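Local coordinates for Blr3880 protein (Bradyrhizobium japonicum, PDB 2OOD) that probably catalyses the zinc-dependent hydrolytic deamination of guanine to xanthine and ammonia, a step of purine breakdown, at residues 134-139 against 387-392; 235-240 against 300-305; 114-119 against 142-147; 12-17 against 46-51. One frame throughout, in Å; residues are numbered along the deposited sequence.

Contact 1: 134-139 against 387-392; sequences TCQAFT and EGLYID
The carboxamide of Gln136 is the flat group that touches the other segment: its CD lies 3.7 Å from the CD2 methyl of Leu389, and the two side chains meet at a slant. Two further flat groups stand aside. The Tyr390 ring carries Glu387 O over one face, offset toward the rim and 4.1 Å above the plane, while Phe138, farther along strand 132-138, stacks on His81 and His234 of the zinc site. Gln136 reaches across because its chain is extended, with CG anti to the backbone N (chi1 177°). Nearer the start of the strand, Thr134 CG2 and Ile391 CD1 meet tip to tip at 4.0 Å. Leu389 and Ile391 follow helix 383-388, whose end is a Schellman motif at Tyr390, with Tyr390 N bonded to Glu387 O at 3.2 Å. Leu389 also packs on Ile76 of strand 70-81 and Ile391 on Trp230 of strand 230-234, placing 387-392 by the beginnings of the barrel strands, at the end away from the metal. Methyl groups do the touching on the 387-392 side, so this buried contact depends on fit and dispersion rather than on directional bonds.

Contact 2: 235-240 against 300-305; sequences ISENPA and LFLGSG. With GUN (guanine), chain C.
A single water joins Glu237 to Ser304, linking two loops between which no clear direct hydrogen bond is found. The water donates to Glu237 OE2 at 2.5 Å and accepts from Ser304 OG at 2.9 Å. Beside this bridge the aliphatic part of the glutamate packs on the serine, Glu237 CG lying 3.5 Å from Ser304 OG, and the CD1 methyl of Leu302 comes to 3.9 Å from Glu237 OE2. With CG anti to the backbone N (chi1 165°) and an extended chain beyond it, Glu237 carries its carboxylate up to the bound guanine, both oxygens coming close to N1, OE1 at 2.9 Å and OE2 at 3.2 Å. OE2 also takes the water, and purine and water together probably limit how the group can turn. Were Glu237 replaced by alanine, the water would probably lose its acceptor and the N1 side of the purine its carboxylate neighbour. Glu241, in the first turn of helix 239-248, accepts hydrogen bonds from the backbone N of Glu237 and of Asn238, the N-cap residue. On the other loop, Gly303 O is bonded to Thr351 OG1 of the second subunit. Loops that follow the barrel strands and surround a metal and its substrate are characteristic of the amidohydrolase active site; here 235-240 contributes Glu237 to the guanine pocket, close to Asp326 and His234 of the zinc site, and 300-305 backs it through Ser304 and Leu302.

Contact 3: 114-119 against 142-147; sequences NYAREG and SPVATE
Apolar packing across the contact centres on the methyl of Ala116, which sits 3.9 Å from Val144 CG1 and 4.1 Å from Ala145 CA. The second of these is a methyl against backbone, and it is possible because both helices present small residues: the CA atoms of Ala116 and Ala145 are only 5.2 Å apart. Val144 turns CG1 to the alanine by placing that branch anti to its own backbone N (chi1 179°). Tyr110, in the loop ahead of helix 113-129, packs on both alanines.

Hydrogen bonds act within each segment. Ser142 is the N-cap of helix 143-156, and its OG accepts from Val144 N at 3.2 Å with an N-H...O angle of 143°, which fixes the start of the helix at the very residue that makes the methyl contact. On the other helix, Arg117 NH1 makes a weak bond to Asn114 OD1, 3.3 Å long.

Charged groups flank the apolar centre. Glu147 OE1 forms a salt bridge with Arg113, the first residue of helix 113-129, and so ties the two helices together next to the methyl contact; its OE2 pairs with Arg188 of helix 179-193.

The two helices precede and follow strand 132-138, and their close alanine-mediated packing belongs to the outer helical layer of the TIM barrel that defines the amidohydrolase family.

Contact 4: 12-17 against 46-51; sequences FFDFVD and KAFGPY
Phe12 and Phe48 form a T-shaped pair, with ring planes at 85° and centroids 5.0 Å apart. Phe48 supplies the edge and Phe12 the face: CE1 of Phe48 stands over the Phe12 ring, displaced toward its rim, and comes closest to Phe12 CG at 3.5 Å. The neighbouring rim atom, Phe48 CZ, meets Phe12 CB at 3.5 Å, with that CB lying in the plane of the Phe48 ring. Phe48 can bring its edge this far because its CG is anti to the backbone N (chi1 -176°), so the ring spans the space between main chains whose nearest CA atoms, those of Phe12 and Gly49, are 9.2 Å apart. Asp14 OD1 comes obliquely to Phe48 CE2, at 4.0 Å; the two side chains run past each other in opposite directions, with carboxylate and ring planes 87° apart. The charge of Asp14 is met elsewhere, since OD2 forms a salt bridge with Arg31 and accepts a hydrogen bond from Phe398 N. Phe398 and His33 extend the aromatic cluster, each making an edge-to-face pair, with Phe12 and Phe48 respectively. A serine in place of Phe12 would probably open a gap beside the Phe48 rim and leave that ring freer to turn. Strand 11-15 and strand 45-48 belong to different sheets of the beta-rich region, away from the active site. Between them the contact is aromatic and apolar, set by ring orientation, while the nearby carboxylate is engaged by its own partners outside it.

In the fold
Contacts 1, 2 and 3 belong to the amidohydrolase barrel, whereas contact 4 lies in the beta-rich part beside it. All four are buried, but only contact 1 is central, about 6 Å from its centre to the centre of the chain; the others lie about 18 to 22 Å out. Contact 1 sets methyls against a methyl and an amide; contact 2, beside the guanine and zinc site, relies on a water and a carboxylate. Contact 3 packs small residues between outer helices flanked by salt bridges, contact 4 aromatic rings between sheets. Contacts 1 and 3 meet just beyond strand 132-138, which helices 113-129 and 143-156 precede and follow; there Thr139 OG1 and Thr146 OG1 probably share a hydrogen bond. Contacts 2 and 3 both touch the second subunit.

Contact 1: 134-139 against 387-392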
loop_
_atom_site.group_PDB
_atom_site.type_symbol
_atom_site.label_atom_id
_atom_site.label_comp_id
_atom_site.label_asym_id
_atom_site.label_seq_id
_atom_site.Cartn_x
_atom_site.Cartn_y
_atom_site.Cartn_z
ATOM N N THR A 134 9.035 -12.220 15.634
ATOM C CA THR A 134 8.042 -12.818 16.532
ATOM C C THR A 134 6.640 -12.611 15.969
ATOM O O THR A 134 6.317 -11.532 15.469
ATOM C CB THR A 134 8.102 -12.186 17.942
ATOM O OG1 THR A 134 9.424 -12.337 18.486
ATOM C CG2 THR A 134 7.096 -12.846 18.868
ATOM N N CYS A 135 5.802 -13.640 16.054
ATOM C CA CYS A 135 4.443 -13.542 15.531
ATOM C C CYS A 135 3.438 -14.427 16.267
ATOM O O CYS A 135 3.795 -15.456 16.835
ATOM C CB CYS A 135 4.425 -13.912 14.043
ATOM S SG CYS A 135 4.660 -15.687 13.715
ATOM N N GLN A 136 2.177 -14.004 16.264
ATOM C CA GLN A 136 1.101 -14.768 16.876
ATOM C C GLN A 136 0.365 -15.328 15.668
ATOM O O GLN A 136 -0.341 -14.603 14.975
ATOM C CB GLN A 136 0.188 -13.861 17.693
ATOM C CG GLN A 136 -1.000 -14.581 18.293
ATOM C CD GLN A 136 -1.700 -13.751 19.333
ATOM O OE1 GLN A 136 -1.988 -12.582 19.107
ATOM N NE2 GLN A 136 -1.983 -14.349 20.483
ATOM N N ALA A 137 0.534 -16.623 15.422
ATOM C CA ALA A 137 -0.054 -17.249 14.249
ATOM C C ALA A 137 -1.272 -18.144 14.380
ATOM O O ALA A 137 -1.408 -18.927 15.320
ATOM C CB ALA A 137 1.027 -18.010 13.509
ATOM N N PHE A 138 -2.153 -18.016 13.398
ATOM C CA PHE A 138 -3.336 -18.848 13.308
ATOM C C PHE A 138 -2.884 -20.012 12.433
ATOM O O PHE A 138 -2.039 -19.845 11.555
ATOM C CB PHE A 138 -4.468 -18.095 12.617
ATOM C CG PHE A 138 -5.188 -17.135 13.512
ATOM C CD1 PHE A 138 -6.241 -17.567 14.310
ATOM C CD2 PHE A 138 -4.788 -15.805 13.594
ATOM C CE1 PHE A 138 -6.889 -16.684 15.179
ATOM C CE2 PHE A 138 -5.428 -14.916 14.461
ATOM C CZ PHE A 138 -6.476 -15.358 15.252
ATOM N N THR A 139 -3.434 -21.190 12.674
ATOM C CA THR A 139 -3.072 -22.361 11.896
ATOM C C THR A 139 -4.373 -22.940 11.352
ATOM O O THR A 139 -5.376 -22.231 11.269
ATOM C CB THR A 139 -2.344 -23.378 12.792
ATOM O OG1 THR A 139 -3.182 -23.736 13.897
ATOM C CG2 THR A 139 -1.062 -22.768 13.346
ATOM N N GLU A 387 4.052 -5.310 24.581
ATOM C CA GLU A 387 3.162 -5.115 25.722
ATOM C C GLU A 387 1.747 -5.591 25.389
ATOM O O GLU A 387 1.045 -6.116 26.253
ATOM C CB GLU A 387 3.137 -3.640 26.131
ATOM C CG GLU A 387 4.523 -3.043 26.318
ATOM C CD GLU A 387 4.500 -1.613 26.828
ATOM O OE1 GLU A 387 3.530 -0.879 26.533
ATOM O OE2 GLU A 387 5.470 -1.215 27.512
ATOM N N GLY A 388 1.345 -5.414 24.130
ATOM C CA GLY A 388 0.025 -5.833 23.689
ATOM C C GLY A 388 -0.127 -7.342 23.675
ATOM O O GLY A 388 -1.233 -7.867 23.799
ATOM N N LEU A 389 0.995 -8.044 23.520
ATOM C CA LEU A 389 1.008 -9.504 23.506
ATOM C C LEU A 389 1.498 -10.052 24.848
ATOM O O LEU A 389 1.641 -11.263 25.026
ATOM C CB LEU A 389 1.904 -10.021 22.374
ATOM C CG LEU A 389 1.319 -9.961 20.960
ATOM C CD1 LEU A 389 2.371 -10.373 19.942
ATOM C CD2 LEU A 389 0.110 -10.878 20.882
ATOM N N TYR A 390 1.751 -9.153 25.791
ATOM C CA TYR A 390 2.217 -9.546 27.111
ATOM C C TYR A 390 3.501 -10.350 27.077
ATOM O O TYR A 390 3.611 -11.368 27.753
ATOM C CB TYR A 390 1.136 -10.344 27.834
ATOM C CG TYR A 390 0.029 -9.478 28.383
ATOM C CD1 TYR A 390 0.180 -8.805 29.586
ATOM C CD2 TYR A 390 -1.163 -9.318 27.691
ATOM C CE1 TYR A 390 -0.833 -7.994 30.094
ATOM C CE2 TYR A 390 -2.185 -8.504 28.187
ATOM C CZ TYR A 390 -2.017 -7.845 29.390
ATOM O OH TYR A 390 -3.038 -7.043 29.888
ATOM N N ILE A 391 4.461 -9.900 26.277
ATOM C CA ILE A 391 5.757 -10.555 26.178
ATOM C C ILE A 391 6.812 -9.460 26.245
ATOM O O ILE A 391 7.937 -9.629 25.778
ATOM C CB ILE A 391 5.923 -11.339 24.853
ATOM C CG1 ILE A 391 5.659 -10.430 23.657
ATOM C CG2 ILE A 391 4.997 -12.529 24.829
ATOM C CD1 ILE A 391 5.903 -11.107 22.324
ATOM N N ASP A 392 6.432 -8.331 26.834
ATOM C CA ASP A 392 7.333 -7.197 26.947
ATOM C C ASP A 392 8.422 -7.429 27.987
ATOM O O ASP A 392 9.347 -6.624 28.120
ATOM C CB ASP A 392 6.549 -5.917 27.258
ATOM C CG ASP A 392 5.660 -6.055 28.472
ATOM O OD1 ASP A 392 4.817 -6.974 28.497
ATOM O OD2 ASP A 392 5.802 -5.235 29.400
#

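Contact 2: 235-240 against 300-305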
loop_
_atom_site.group_PDB
_atom_site.type_symbol
_atom_site.label_atom_id
_atom_site.label_comp_id
_atom_site.label_asym_id
_atom_site.label_seq_id
_atom_site.Cartn_x
_atom_site.Cartn_y
_atom_site.Cartn_z
ATOM N N ILE A 235 -12.470 -10.536 16.060
ATOM C CA ILE A 235 -13.622 -9.848 16.624
ATOM C C ILE A 235 -14.036 -8.621 15.812
ATOM O O ILE A 235 -13.204 -7.789 15.467
ATOM C CB ILE A 235 -13.305 -9.430 18.097
ATOM C CG1 ILE A 235 -14.535 -8.849 18.781
ATOM C CG2 ILE A 235 -12.189 -8.406 18.121
ATOM C CD1 ILE A 235 -14.296 -8.521 20.241
ATOM N N SER A 236 -15.320 -8.536 15.478
ATOM C CA SER A 236 -15.871 -7.389 14.755
ATOM C C SER A 236 -15.124 -6.922 13.505
ATOM O O SER A 236 -14.869 -5.726 13.354
ATOM C CB SER A 236 -15.967 -6.209 15.715
ATOM O OG SER A 236 -16.571 -6.613 16.926
ATOM N N GLU A 237 -14.805 -7.830 12.592
ATOM C CA GLU A 237 -14.064 -7.431 11.402
ATOM C C GLU A 237 -14.895 -7.003 10.194
ATOM O O GLU A 237 -14.492 -6.107 9.451
ATOM C CB GLU A 237 -13.111 -8.556 10.983
ATOM C CG GLU A 237 -12.545 -8.411 9.569
ATOM C CD GLU A 237 -11.668 -9.589 9.157
ATOM O OE1 GLU A 237 -11.953 -10.731 9.587
ATOM O OE2 GLU A 237 -10.702 -9.378 8.393
ATOM N N ASN A 238 -16.051 -7.627 10.005
ATOM C CA ASN A 238 -16.902 -7.327 8.857
ATOM C C ASN A 238 -18.359 -7.127 9.297
ATOM O O ASN A 238 -18.810 -7.747 10.263
ATOM C CB ASN A 238 -16.801 -8.497 7.865
ATOM C CG ASN A 238 -17.618 -8.284 6.603
ATOM O OD1 ASN A 238 -17.152 -7.669 5.637
ATOM N ND2 ASN A 238 -18.849 -8.791 6.605
ATOM N N PRO A 239 -19.112 -6.249 8.605
ATOM C CA PRO A 239 -20.511 -6.042 9.004
ATOM C C PRO A 239 -21.337 -7.326 8.892
ATOM O O PRO A 239 -22.010 -7.720 9.855
ATOM C CB PRO A 239 -20.991 -4.929 8.061
ATOM C CG PRO A 239 -20.103 -5.084 6.863
ATOM C CD PRO A 239 -18.751 -5.363 7.487
ATOM N N ALA A 240 -21.282 -7.983 7.735
ATOM C CA ALA A 240 -22.028 -9.225 7.554
ATOM C C ALA A 240 -21.620 -10.244 8.632
ATOM O O ALA A 240 -22.456 -10.978 9.158
ATOM C CB ALA A 240 -21.773 -9.795 6.160
ATOM N N LEU A 300 -8.294 -3.055 4.552
ATOM C CA LEU A 300 -8.473 -2.386 3.261
ATOM C C LEU A 300 -8.643 -3.375 2.106
ATOM O O LEU A 300 -9.480 -3.183 1.238
ATOM C CB LEU A 300 -7.287 -1.453 2.968
ATOM C CG LEU A 300 -7.036 -0.287 3.935
ATOM C CD1 LEU A 300 -5.802 0.481 3.519
ATOM C CD2 LEU A 300 -8.244 0.627 3.960
ATOM N N PHE A 301 -7.858 -4.440 2.096
ATOM C CA PHE A 301 -7.948 -5.429 1.029
ATOM C C PHE A 301 -9.322 -6.113 0.965
ATOM O O PHE A 301 -9.873 -6.320 -0.121
ATOM C CB PHE A 301 -6.858 -6.494 1.212
ATOM C CG PHE A 301 -6.774 -7.480 0.079
ATOM C CD1 PHE A 301 -6.048 -7.182 -1.071
ATOM C CD2 PHE A 301 -7.449 -8.694 0.144
ATOM C CE1 PHE A 301 -5.998 -8.076 -2.139
ATOM C CE2 PHE A 301 -7.404 -9.598 -0.926
ATOM C CZ PHE A 301 -6.676 -9.282 -2.066
ATOM N N LEU A 302 -9.870 -6.475 2.122
ATOM C CA LEU A 302 -11.162 -7.147 2.166
ATOM C C LEU A 302 -12.345 -6.177 2.248
ATOM O O LEU A 302 -13.499 -6.597 2.249
ATOM C CB LEU A 302 -11.202 -8.117 3.347
ATOM C CG LEU A 302 -10.174 -9.252 3.345
ATOM C CD1 LEU A 302 -10.327 -10.071 4.611
ATOM C CD2 LEU A 302 -10.368 -10.128 2.129
ATOM N N GLY A 303 -12.055 -4.881 2.320
ATOM C CA GLY A 303 -13.110 -3.891 2.384
ATOM C C GLY A 303 -13.737 -3.730 3.750
ATOM O O GLY A 303 -14.721 -3.014 3.900
ATOM N N SER A 304 -13.160 -4.390 4.750
ATOM C CA SER A 304 -13.662 -4.335 6.119
ATOM C C SER A 304 -13.944 -2.917 6.570
ATOM O O SER A 304 -15.015 -2.638 7.109
ATOM C CB SER A 304 -12.662 -4.981 7.075
ATOM O OG SER A 304 -12.432 -6.334 6.717
ATOM N N GLY A 305 -12.985 -2.021 6.360
ATOM C CA GLY A 305 -13.180 -0.641 6.757
ATOM C C GLY A 305 -11.993 0.014 7.428
ATOM O O GLY A 305 -10.866 -0.451 7.315
HETATM N N9 GUN C . -11.671 -15.187 11.022
HETATM C C8 GUN C . -12.818 -15.527 10.386
HETATM N N7 GUN C . -12.919 -14.898 9.251
HETATM C C5 GUN C . -11.834 -14.113 9.071
HETATM C C6 GUN C . -11.398 -13.214 8.043
HETATM O O6 GUN C . -12.066 -13.027 7.020
HETATM N N1 GUN C . -10.179 -12.564 8.223
HETATM C C2 GUN C . -9.417 -12.773 9.363
HETATM N N2 GUN C . -8.202 -12.122 9.512
HETATM N N3 GUN C . -9.814 -13.598 10.316
HETATM C C4 GUN C . -11.004 -14.276 10.217
HETATM O O HOH W 1 -9.829 -7.216 7.485
#

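Contact 3: 114-119 against 142-147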
loop_
_atom_site.group_PDB
_atom_site.type_symbol
_atom_site.label_atom_id
_atom_site.label_comp_id
_atom_site.label_asym_id
_atom_site.label_seq_id
_atom_site.Cartn_x
_atom_site.Cartn_y
_atom_site.Cartn_z
ATOM N N ASN A 114 3.688 -33.175 4.832
ATOM C CA ASN A 114 4.735 -32.717 3.926
ATOM C C ASN A 114 4.459 -31.292 3.469
ATOM O O ASN A 114 5.359 -30.447 3.456
ATOM C CB ASN A 114 4.844 -33.637 2.710
ATOM C CG ASN A 114 5.478 -34.970 3.050
ATOM O OD1 ASN A 114 6.649 -35.036 3.440
ATOM N ND2 ASN A 114 4.705 -36.041 2.916
ATOM N N TYR A 115 3.210 -31.031 3.094
ATOM C CA TYR A 115 2.798 -29.703 2.649
ATOM C C TYR A 115 2.926 -28.734 3.819
ATOM O O TYR A 115 3.408 -27.623 3.664
ATOM C CB TYR A 115 1.345 -29.734 2.179
ATOM C CG TYR A 115 0.949 -28.572 1.311
ATOM C CD1 TYR A 115 1.194 -28.585 -0.049
ATOM C CD2 TYR A 115 0.322 -27.459 1.848
ATOM C CE1 TYR A 115 0.821 -27.520 -0.862
ATOM C CE2 TYR A 115 -0.056 -26.383 1.044
ATOM C CZ TYR A 115 0.195 -26.423 -0.313
ATOM O OH TYR A 115 -0.198 -25.376 -1.133
ATOM N N ALA A 116 2.487 -29.169 4.992
ATOM C CA ALA A 116 2.551 -28.343 6.184
ATOM C C ALA A 116 3.990 -27.955 6.474
ATOM O O ALA A 116 4.283 -26.801 6.798
ATOM C CB ALA A 116 1.963 -29.089 7.373
ATOM N N ARG A 117 4.891 -28.926 6.361
ATOM C CA ARG A 117 6.304 -28.676 6.626
ATOM C C ARG A 117 6.887 -27.652 5.649
ATOM O O ARG A 117 7.692 -26.803 6.036
ATOM C CB ARG A 117 7.101 -29.979 6.554
ATOM C CG ARG A 117 8.567 -29.792 6.892
ATOM C CD ARG A 117 9.373 -31.059 6.665
ATOM N NE ARG A 117 8.970 -32.129 7.568
ATOM C CZ ARG A 117 8.445 -33.285 7.170
ATOM N NH1 ARG A 117 8.257 -33.516 5.872
ATOM N NH2 ARG A 117 8.126 -34.216 8.065
ATOM N N GLU A 118 6.479 -27.727 4.386
ATOM C CA GLU A 118 6.977 -26.790 3.389
ATOM C C GLU A 118 6.402 -25.389 3.599
ATOM O O GLU A 118 7.118 -24.394 3.467
ATOM C CB GLU A 118 6.638 -27.266 1.987
ATOM C CG GLU A 118 7.754 -26.987 1.012
ATOM C CD GLU A 118 7.243 -26.598 -0.358
ATOM O OE1 GLU A 118 6.306 -27.271 -0.866
ATOM O OE2 GLU A 118 7.791 -25.619 -0.928
ATOM N N GLY A 119 5.110 -25.313 3.915
ATOM C CA GLY A 119 4.481 -24.028 4.152
ATOM C C GLY A 119 5.138 -23.351 5.336
ATOM O O GLY A 119 5.503 -22.180 5.265
ATOM N N SER A 142 -6.244 -28.766 11.839
ATOM C CA SER A 142 -5.477 -30.001 12.001
ATOM C C SER A 142 -4.225 -29.768 12.838
ATOM O O SER A 142 -3.455 -28.855 12.566
ATOM C CB SER A 142 -5.066 -30.544 10.633
ATOM O OG SER A 142 -3.956 -31.422 10.752
ATOM N N PRO A 143 -3.997 -30.603 13.860
ATOM C CA PRO A 143 -2.809 -30.434 14.708
ATOM C C PRO A 143 -1.478 -30.451 13.941
ATOM O O PRO A 143 -0.486 -29.884 14.402
ATOM C CB PRO A 143 -2.926 -31.590 15.705
ATOM C CG PRO A 143 -4.405 -31.775 15.830
ATOM C CD PRO A 143 -4.875 -31.660 14.389
ATOM N N VAL A 144 -1.468 -31.094 12.776
ATOM C CA VAL A 144 -0.267 -31.194 11.943
ATOM C C VAL A 144 0.409 -29.839 11.719
ATOM O O VAL A 144 1.560 -29.634 12.114
ATOM C CB VAL A 144 -0.607 -31.810 10.564
ATOM C CG1 VAL A 144 0.632 -31.879 9.693
ATOM C CG2 VAL A 144 -1.196 -33.188 10.750
ATOM N N ALA A 145 -0.315 -28.919 11.084
ATOM C CA ALA A 145 0.207 -27.588 10.804
ATOM C C ALA A 145 0.783 -26.931 12.058
ATOM O O ALA A 145 1.829 -26.287 12.000
ATOM C CB ALA A 145 -0.887 -26.721 10.214
ATOM N N THR A 146 0.111 -27.090 13.192
ATOM C CA THR A 146 0.601 -26.501 14.433
ATOM C C THR A 146 1.901 -27.149 14.911
ATOM O O THR A 146 2.812 -26.459 15.378
ATOM C CB THR A 146 -0.440 -26.615 15.568
ATOM O OG1 THR A 146 -1.587 -25.823 15.242
ATOM C CG2 THR A 146 0.147 -26.121 16.887
ATOM N N GLU A 147 1.987 -28.472 14.800
ATOM C CA GLU A 147 3.184 -29.186 15.232
ATOM C C GLU A 147 4.378 -28.763 14.387
ATOM O O GLU A 147 5.432 -28.420 14.923
ATOM C CB GLU A 147 2.983 -30.698 15.122
ATOM C CG GLU A 147 1.836 -31.238 15.954
ATOM C CD GLU A 147 1.485 -32.674 15.600
ATOM O OE1 GLU A 147 1.851 -33.104 14.486
ATOM O OE2 GLU A 147 0.834 -33.364 16.421
#

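Contact 4: 12-17 against 46-51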
loop_
_atom_site.group_PDB
_atom_site.type_symbol
_atom_site.label_atom_id
_atom_site.label_comp_id
_atom_site.label_asym_id
_atom_site.label_seq_id
_atom_site.Cartn_x
_atom_site.Cartn_y
_atom_site.Cartn_z
ATOM N N PHE A 12 21.685 2.678 16.758
ATOM C CA PHE A 12 20.522 2.045 17.375
ATOM C C PHE A 12 19.356 3.006 17.635
ATOM O O PHE A 12 19.561 4.174 17.973
ATOM C CB PHE A 12 20.929 1.410 18.704
ATOM C CG PHE A 12 21.723 0.153 18.561
ATOM C CD1 PHE A 12 21.085 -1.064 18.374
ATOM C CD2 PHE A 12 23.114 0.176 18.624
ATOM C CE1 PHE A 12 21.819 -2.251 18.256
ATOM C CE2 PHE A 12 23.860 -1.008 18.505
ATOM C CZ PHE A 12 23.206 -2.219 18.322
ATOM N N PHE A 13 18.135 2.490 17.506
ATOM C CA PHE A 13 16.921 3.272 17.735
ATOM C C PHE A 13 15.835 2.369 18.325
ATOM O O PHE A 13 15.376 1.436 17.674
ATOM C CB PHE A 13 16.417 3.870 16.414
ATOM C CG PHE A 13 15.297 4.876 16.574
ATOM C CD1 PHE A 13 15.559 6.242 16.552
ATOM C CD2 PHE A 13 13.979 4.460 16.737
ATOM C CE1 PHE A 13 14.524 7.177 16.690
ATOM C CE2 PHE A 13 12.944 5.392 16.875
ATOM C CZ PHE A 13 13.224 6.748 16.851
ATOM N N ASP A 14 15.422 2.637 19.556
ATOM C CA ASP A 14 14.368 1.837 20.166
ATOM C C ASP A 14 13.539 2.691 21.121
ATOM O O ASP A 14 13.780 3.886 21.257
ATOM C CB ASP A 14 14.956 0.595 20.860
ATOM C CG ASP A 14 15.809 0.931 22.072
ATOM O OD1 ASP A 14 16.547 1.942 22.045
ATOM O OD2 ASP A 14 15.743 0.160 23.053
ATOM N N PHE A 15 12.561 2.087 21.778
ATOM C CA PHE A 15 11.694 2.843 22.670
ATOM C C PHE A 15 11.769 2.450 24.135
ATOM O O PHE A 15 12.053 1.302 24.470
ATOM C CB PHE A 15 10.251 2.719 22.180
ATOM C CG PHE A 15 10.024 3.333 20.833
ATOM C CD1 PHE A 15 9.692 4.674 20.715
ATOM C CD2 PHE A 15 10.171 2.581 19.676
ATOM C CE1 PHE A 15 9.508 5.260 19.464
ATOM C CE2 PHE A 15 9.988 3.164 18.415
ATOM C CZ PHE A 15 9.656 4.504 18.316
ATOM N N VAL A 16 11.498 3.416 25.006
ATOM C CA VAL A 16 11.511 3.190 26.444
ATOM C C VAL A 16 10.153 3.552 27.039
ATOM O O VAL A 16 9.911 3.342 28.228
ATOM C CB VAL A 16 12.588 4.039 27.140
ATOM C CG1 VAL A 16 13.964 3.507 26.805
ATOM C CG2 VAL A 16 12.467 5.485 26.701
ATOM N N ASP A 17 9.273 4.091 26.202
ATOM C CA ASP A 17 7.937 4.479 26.635
ATOM C C ASP A 17 7.017 4.610 25.425
ATOM O O ASP A 17 7.454 4.485 24.280
ATOM C CB ASP A 17 8.000 5.814 27.376
ATOM C CG ASP A 17 6.811 6.035 28.300
ATOM O OD1 ASP A 17 5.902 5.169 28.356
ATOM O OD2 ASP A 17 6.799 7.084 28.977
ATOM N N LYS A 46 23.056 -8.109 27.532
ATOM C CA LYS A 46 23.704 -8.024 28.836
ATOM C C LYS A 46 24.078 -6.589 29.152
ATOM O O LYS A 46 24.179 -6.208 30.315
ATOM C CB LYS A 46 24.949 -8.908 28.876
ATOM C CG LYS A 46 24.635 -10.393 28.828
ATOM C CD LYS A 46 23.740 -10.825 29.990
ATOM C CE LYS A 46 23.443 -12.323 29.912
ATOM N NZ LYS A 46 22.578 -12.796 31.035
ATOM N N ALA A 47 24.273 -5.793 28.109
ATOM C CA ALA A 47 24.630 -4.403 28.283
ATOM C C ALA A 47 24.354 -3.636 27.001
ATOM O O ALA A 47 24.690 -4.085 25.902
ATOM C CB ALA A 47 26.100 -4.287 28.660
ATOM N N PHE A 48 23.733 -2.474 27.145
ATOM C CA PHE A 48 23.415 -1.637 25.998
ATOM C C PHE A 48 23.732 -0.194 26.373
ATOM O O PHE A 48 23.527 0.215 27.518
ATOM C CB PHE A 48 21.931 -1.793 25.635
ATOM C CG PHE A 48 21.523 -1.044 24.396
ATOM C CD1 PHE A 48 22.147 -1.290 23.174
ATOM C CD2 PHE A 48 20.524 -0.078 24.452
ATOM C CE1 PHE A 48 21.777 -0.575 22.018
ATOM C CE2 PHE A 48 20.151 0.638 23.303
ATOM C CZ PHE A 48 20.780 0.388 22.090
ATOM N N GLY A 49 24.235 0.575 25.415
ATOM C CA GLY A 49 24.574 1.959 25.688
ATOM C C GLY A 49 25.550 2.468 24.649
ATOM O O GLY A 49 25.875 1.741 23.707
ATOM N N PRO A 50 26.040 3.709 24.782
ATOM C CA PRO A 50 26.989 4.259 23.808
ATOM C C PRO A 50 28.235 3.385 23.684
ATOM O O PRO A 50 28.625 2.706 24.641
ATOM C CB PRO A 50 27.282 5.658 24.361
ATOM C CG PRO A 50 27.113 5.469 25.843
ATOM C CD PRO A 50 25.859 4.623 25.919
ATOM N N TYR A 51 28.852 3.408 22.504
ATOM C CA TYR A 51 30.032 2.591 22.225
ATOM C C TYR A 51 31.174 2.615 23.257
ATOM O O TYR A 51 31.430 1.611 23.934
ATOM C CB TYR A 51 30.589 2.940 20.844
ATOM C CG TYR A 51 31.833 2.157 20.522
ATOM C CD1 TYR A 51 31.814 0.769 20.485
ATOM C CD2 TYR A 51 33.043 2.799 20.311
ATOM C CE1 TYR A 51 32.972 0.036 20.251
ATOM C CE2 TYR A 51 34.212 2.078 20.075
ATOM C CZ TYR A 51 34.174 0.693 20.049
ATOM O OH TYR A 51 35.343 -0.026 19.836
#